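Local coordinates for Tubulin/ftsz, gtpase (Methanosaeta thermophila, PDB 3ZID), which binds and probably hydrolyses GTP as a tubulin-like cytoskeletal protein of archaea that is thought to control cell shape, at residues Y261-I275 and L317-V329. Sequence-based numbering, arbitrary orientation.
Sequences YPANVDAGEAGRAMI and LSVLSLERAPGLV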
loop_
_atom_site.group_PDB
_atom_site.type_symbol
_atom_site.label_atom_id
_atom_site.label_comp_id
_atom_site.label_asym_id
_atom_site.label_seq_id
_atom_site.Cartn_x
_atom_site.Cartn_y
_atom_site.Cartn_z
ATOM N N TYR A 261 6.252 -4.660 4.583
ATOM C CA TYR A 261 7.268 -3.639 4.577
ATOM C C TYR A 261 8.213 -4.036 5.712
ATOM O O TYR A 261 7.753 -4.300 6.807
ATOM C CB TYR A 261 6.624 -2.264 4.832
ATOM C CG TYR A 261 7.628 -1.139 5.057
ATOM C CD1 TYR A 261 8.107 -0.851 6.328
ATOM C CD2 TYR A 261 8.102 -0.372 3.991
ATOM C CE1 TYR A 261 9.024 0.173 6.534
ATOM C CE2 TYR A 261 9.016 0.651 4.190
ATOM C CZ TYR A 261 9.471 0.918 5.457
ATOM O OH TYR A 261 10.381 1.924 5.647
ATOM N N PRO A 262 9.534 -4.053 5.456
ATOM C CA PRO A 262 10.512 -4.591 6.415
ATOM C C PRO A 262 10.790 -3.709 7.634
ATOM O O PRO A 262 11.941 -3.319 7.848
ATOM C CB PRO A 262 11.794 -4.708 5.582
ATOM C CG PRO A 262 11.665 -3.654 4.545
ATOM C CD PRO A 262 10.179 -3.588 4.213
ATOM N N ALA A 263 9.769 -3.417 8.433
ATOM C CA ALA A 263 9.981 -2.728 9.707
ATOM C C ALA A 263 10.695 -3.659 10.694
ATOM O O ALA A 263 10.512 -4.877 10.674
ATOM C CB ALA A 263 8.675 -2.239 10.284
ATOM N N ASN A 264 11.557 -3.090 11.521
ATOM C CA ASN A 264 12.276 -3.871 12.521
ATOM C C ASN A 264 11.648 -3.659 13.886
ATOM O O ASN A 264 11.958 -2.681 14.570
ATOM C CB ASN A 264 13.764 -3.499 12.554
ATOM C CG ASN A 264 14.601 -4.451 13.418
ATOM O OD1 ASN A 264 14.109 -5.066 14.369
ATOM N ND2 ASN A 264 15.878 -4.558 13.089
ATOM N N VAL A 265 10.746 -4.563 14.262
ATOM C CA VAL A 265 10.037 -4.478 15.530
ATOM C C VAL A 265 10.980 -4.615 16.741
ATOM O O VAL A 265 10.814 -3.928 17.755
ATOM C CB VAL A 265 8.881 -5.535 15.605
ATOM C CG1 VAL A 265 8.244 -5.538 16.969
ATOM C CG2 VAL A 265 7.835 -5.237 14.555
ATOM N N ASP A 266 11.972 -5.490 16.643
ATOM C CA ASP A 266 12.901 -5.659 17.757
ATOM C C ASP A 266 13.664 -4.366 18.041
ATOM O O ASP A 266 14.088 -4.130 19.167
ATOM C CB ASP A 266 13.875 -6.814 17.513
ATOM C CG ASP A 266 13.187 -8.164 17.476
ATOM O OD1 ASP A 266 12.065 -8.289 18.016
ATOM O OD2 ASP A 266 13.781 -9.105 16.907
ATOM N N ALA A 267 13.823 -3.528 17.019
ATOM C CA ALA A 267 14.526 -2.256 17.175
ATOM C C ALA A 267 13.625 -1.153 17.730
ATOM O O ALA A 267 14.073 -0.033 17.948
ATOM C CB ALA A 267 15.134 -1.821 15.854
ATOM N N GLY A 268 12.358 -1.472 17.948
ATOM C CA GLY A 268 11.398 -0.506 18.457
ATOM C C GLY A 268 10.825 0.474 17.433
ATOM O O GLY A 268 10.355 1.551 17.803
ATOM N N GLU A 269 10.817 0.083 16.159
ATOM C CA GLU A 269 10.270 0.925 15.088
ATOM C C GLU A 269 8.737 0.978 15.058
ATOM O O GLU A 269 8.155 1.841 14.399
ATOM C CB GLU A 269 10.814 0.480 13.736
ATOM C CG GLU A 269 12.335 0.596 13.659
ATOM C CD GLU A 269 12.894 0.268 12.289
ATOM O OE1 GLU A 269 12.165 -0.316 11.449
ATOM O OE2 GLU A 269 14.072 0.599 12.052
ATOM N N ALA A 270 8.090 0.044 15.745
ATOM C CA ALA A 270 6.631 0.012 15.817
ATOM C C ALA A 270 6.159 0.573 17.147
ATOM O O ALA A 270 6.579 0.100 18.198
ATOM C CB ALA A 270 6.103 -1.424 15.631
ATOM N N GLY A 271 5.309 1.598 17.096
ATOM C CA GLY A 271 4.744 2.194 18.301
ATOM C C GLY A 271 3.452 1.557 18.788
ATOM O O GLY A 271 3.224 1.459 19.992
ATOM N N ARG A 272 2.599 1.153 17.849
ATOM C CA ARG A 272 1.316 0.520 18.153
ATOM C C ARG A 272 1.091 -0.692 17.272
ATOM O O ARG A 272 1.599 -0.760 16.148
ATOM C CB ARG A 272 0.146 1.497 17.981
ATOM C CG ARG A 272 0.181 2.664 18.950
ATOM C CD ARG A 272 -0.784 3.774 18.573
ATOM N NE ARG A 272 -0.535 4.965 19.385
ATOM C CZ ARG A 272 -1.299 6.051 19.403
ATOM N NH1 ARG A 272 -2.388 6.121 18.653
ATOM N NH2 ARG A 272 -0.967 7.072 20.181
ATOM N N ALA A 273 0.328 -1.653 17.789
ATOM C CA ALA A 273 -0.036 -2.829 17.006
ATOM C C ALA A 273 -1.415 -3.396 17.388
ATOM O O ALA A 273 -1.900 -3.210 18.505
ATOM C CB ALA A 273 1.032 -3.903 17.126
ATOM N N MET A 274 -2.056 -4.030 16.414
ATOM C CA MET A 274 -3.244 -4.836 16.640
ATOM C C MET A 274 -2.874 -6.253 16.188
ATOM O O MET A 274 -2.447 -6.458 15.052
ATOM C CB MET A 274 -4.438 -4.306 15.841
ATOM C CG MET A 274 -5.768 -5.044 16.108
ATOM S SD MET A 274 -7.159 -4.278 15.231
ATOM C CE MET A 274 -6.690 -4.520 13.534
ATOM N N ILE A 275 -2.953 -7.216 17.100
ATOM C CA ILE A 275 -2.657 -8.609 16.771
ATOM C C ILE A 275 -3.954 -9.422 16.772
ATOM O O ILE A 275 -4.659 -9.442 17.770
ATOM C CB ILE A 275 -1.671 -9.244 17.788
ATOM C CG1 ILE A 275 -0.427 -8.371 17.996
ATOM C CG2 ILE A 275 -1.294 -10.651 17.367
ATOM C CD1 ILE A 275 0.438 -8.223 16.796
ATOM N N LEU A 317 -2.618 -12.161 12.131
ATOM C CA LEU A 317 -2.452 -10.909 11.430
ATOM C C LEU A 317 -1.975 -9.855 12.407
ATOM O O LEU A 317 -2.532 -9.679 13.479
ATOM C CB LEU A 317 -3.766 -10.469 10.797
ATOM C CG LEU A 317 -3.690 -9.106 10.085
ATOM C CD1 LEU A 317 -3.105 -9.284 8.730
ATOM C CD2 LEU A 317 -5.077 -8.507 9.981
ATOM N N SER A 318 -0.948 -9.130 12.014
ATOM C CA SER A 318 -0.494 -8.007 12.809
ATOM C C SER A 318 -0.665 -6.703 12.024
ATOM O O SER A 318 -0.338 -6.620 10.839
ATOM C CB SER A 318 0.964 -8.218 13.226
ATOM O OG SER A 318 1.798 -8.377 12.085
ATOM N N VAL A 319 -1.215 -5.699 12.684
ATOM C CA VAL A 319 -1.333 -4.384 12.080
ATOM C C VAL A 319 -0.375 -3.550 12.877
ATOM O O VAL A 319 -0.528 -3.417 14.078
ATOM C CB VAL A 319 -2.763 -3.804 12.169
ATOM C CG1 VAL A 319 -2.837 -2.431 11.457
ATOM C CG2 VAL A 319 -3.803 -4.810 11.587
ATOM N N LEU A 320 0.642 -3.027 12.207
ATOM C CA LEU A 320 1.694 -2.257 12.864
ATOM C C LEU A 320 1.602 -0.799 12.472
ATOM O O LEU A 320 1.257 -0.468 11.344
ATOM C CB LEU A 320 3.069 -2.746 12.443
ATOM C CG LEU A 320 3.462 -4.163 12.819
ATOM C CD1 LEU A 320 4.905 -4.405 12.390
ATOM C CD2 LEU A 320 3.293 -4.356 14.314
ATOM N N SER A 321 1.887 0.059 13.435
ATOM C CA SER A 321 2.048 1.481 13.227
ATOM C C SER A 321 3.509 1.844 13.486
ATOM O O SER A 321 4.073 1.415 14.490
ATOM C CB SER A 321 1.137 2.218 14.219
ATOM O OG SER A 321 1.352 3.611 14.210
ATOM N N LEU A 322 4.118 2.648 12.612
ATOM C CA LEU A 322 5.551 2.952 12.730
ATOM C C LEU A 322 5.819 4.240 13.501
ATOM O O LEU A 322 5.092 5.220 13.343
ATOM C CB LEU A 322 6.198 3.051 11.345
ATOM C CG LEU A 322 6.053 1.754 10.545
ATOM C CD1 LEU A 322 6.759 1.854 9.194
ATOM C CD2 LEU A 322 6.562 0.547 11.376
ATOM N N GLU A 323 6.842 4.221 14.358
ATOM C CA GLU A 323 7.397 5.443 14.944
ATOM C C GLU A 323 8.509 5.989 14.051
ATOM O O GLU A 323 8.670 7.193 13.915
ATOM C CB GLU A 323 7.977 5.175 16.341
ATOM C CG GLU A 323 6.951 4.771 17.390
ATOM C CD GLU A 323 5.945 5.871 17.706
ATOM O OE1 GLU A 323 6.356 7.036 17.882
ATOM O OE2 GLU A 323 4.737 5.565 17.773
ATOM N N ARG A 324 9.293 5.079 13.477
ATOM C CA ARG A 324 10.422 5.417 12.617
ATOM C C ARG A 324 10.379 4.562 11.349
ATOM O O ARG A 324 9.892 3.425 11.371
ATOM C CB ARG A 324 11.734 5.180 13.376
ATOM C CG ARG A 324 11.749 5.861 14.729
ATOM C CD ARG A 324 13.024 5.635 15.480
ATOM N NE ARG A 324 12.978 4.458 16.337
ATOM C CZ ARG A 324 13.673 3.353 16.097
ATOM N NH1 ARG A 324 14.447 3.277 15.018
ATOM N NH2 ARG A 324 13.597 2.333 16.927
ATOM N N ALA A 325 10.873 5.111 10.242
ATOM C CA ALA A 325 10.897 4.386 8.980
ATOM C C ALA A 325 12.165 4.668 8.183
ATOM O O ALA A 325 12.098 5.323 7.144
ATOM C CB ALA A 325 9.698 4.770 8.150
ATOM N N PRO A 326 13.320 4.165 8.645
ATOM C CA PRO A 326 14.576 4.450 7.933
ATOM C C PRO A 326 14.549 3.979 6.478
ATOM O O PRO A 326 15.198 4.589 5.634
ATOM C CB PRO A 326 15.633 3.702 8.755
ATOM C CG PRO A 326 14.849 2.686 9.575
ATOM C CD PRO A 326 13.536 3.346 9.851
ATOM N N GLY A 327 13.795 2.925 6.184
ATOM C CA GLY A 327 13.680 2.430 4.819
ATOM C C GLY A 327 13.102 3.459 3.850
ATOM O O GLY A 327 13.508 3.538 2.683
ATOM N N LEU A 328 12.124 4.224 4.324
ATOM C CA LEU A 328 11.535 5.310 3.540
ATOM C C LEU A 328 12.511 6.468 3.343
ATOM O O LEU A 328 12.513 7.120 2.299
ATOM C CB LEU A 328 10.244 5.806 4.199
ATOM C CG LEU A 328 9.061 4.835 4.118
ATOM C CD1 LEU A 328 7.867 5.422 4.815
ATOM C CD2 LEU A 328 8.716 4.508 2.681
ATOM N N VAL A 329 13.333 6.739 4.350
ATOM C CA VAL A 329 14.331 7.805 4.214
ATOM C C VAL A 329 15.322 7.451 3.100
ATOM O O VAL A 329 15.645 8.282 2.238
ATOM C CB VAL A 329 15.048 8.084 5.547
ATOM C CG1 VAL A 329 16.192 9.104 5.355
ATOM C CG2 VAL A 329 14.041 8.590 6.576
HETATM O O HOH W 1 11.992 1.149 7.836
HETATM O O HOH W 2 10.540 0.973 10.015
#
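Met274 and Val319 face each other as a hydrogen-bonded pair in the antiparallel ladder of strands 270-275 and 317-322, joined by two backbone hydrogen bonds. Both side chains point the same way; Met274 extends as far as SD and then bends (chi3 64°), bringing CE to a tight 3.5 Å from Val319 CG2, where both also touch Phe221 of helix 219-225. On the other face of the sheet Leu320 spreads its two methyls, CD2 against Ala273 CB at 3.6 Å and CD1 against Val265 CG2. Further along, Leu322 divides likewise between Ala263 CB and the Tyr261 ring, whose CE1 lies 3.9 Å from Leu322 CD1. The Tyr261 hydroxyl reaches the start of helix 326-369, against Leu328 CG at 3.5 Å, and a water joins it to Gly327 N. In the loop, Glu269 OE1 accepts from Asn264 N at 2.8 Å, the donor standing above the carboxylate plane, and takes a second bond from a water that also donates to Arg324 O. Arg324 bends at chi3 (-91°) and lays one guanidinium face over Glu269 CG, nearly perpendicular to the carboxylate, while at the guanidinium's edge NH2 makes a weak bond to Ala267 O. With an alanine here in place of Glu269, Asn264 N and the water would probably lose their carboxylate acceptor and the guanidinium the CG against its face, leaving the turn from Asn264 to Gly268 less firmly held. The pairing joins the two central strands of the mixed four-stranded sheet in the C-terminal domain of the tubulin/FtsZ fold, the second of them leading into the long C-terminal helix.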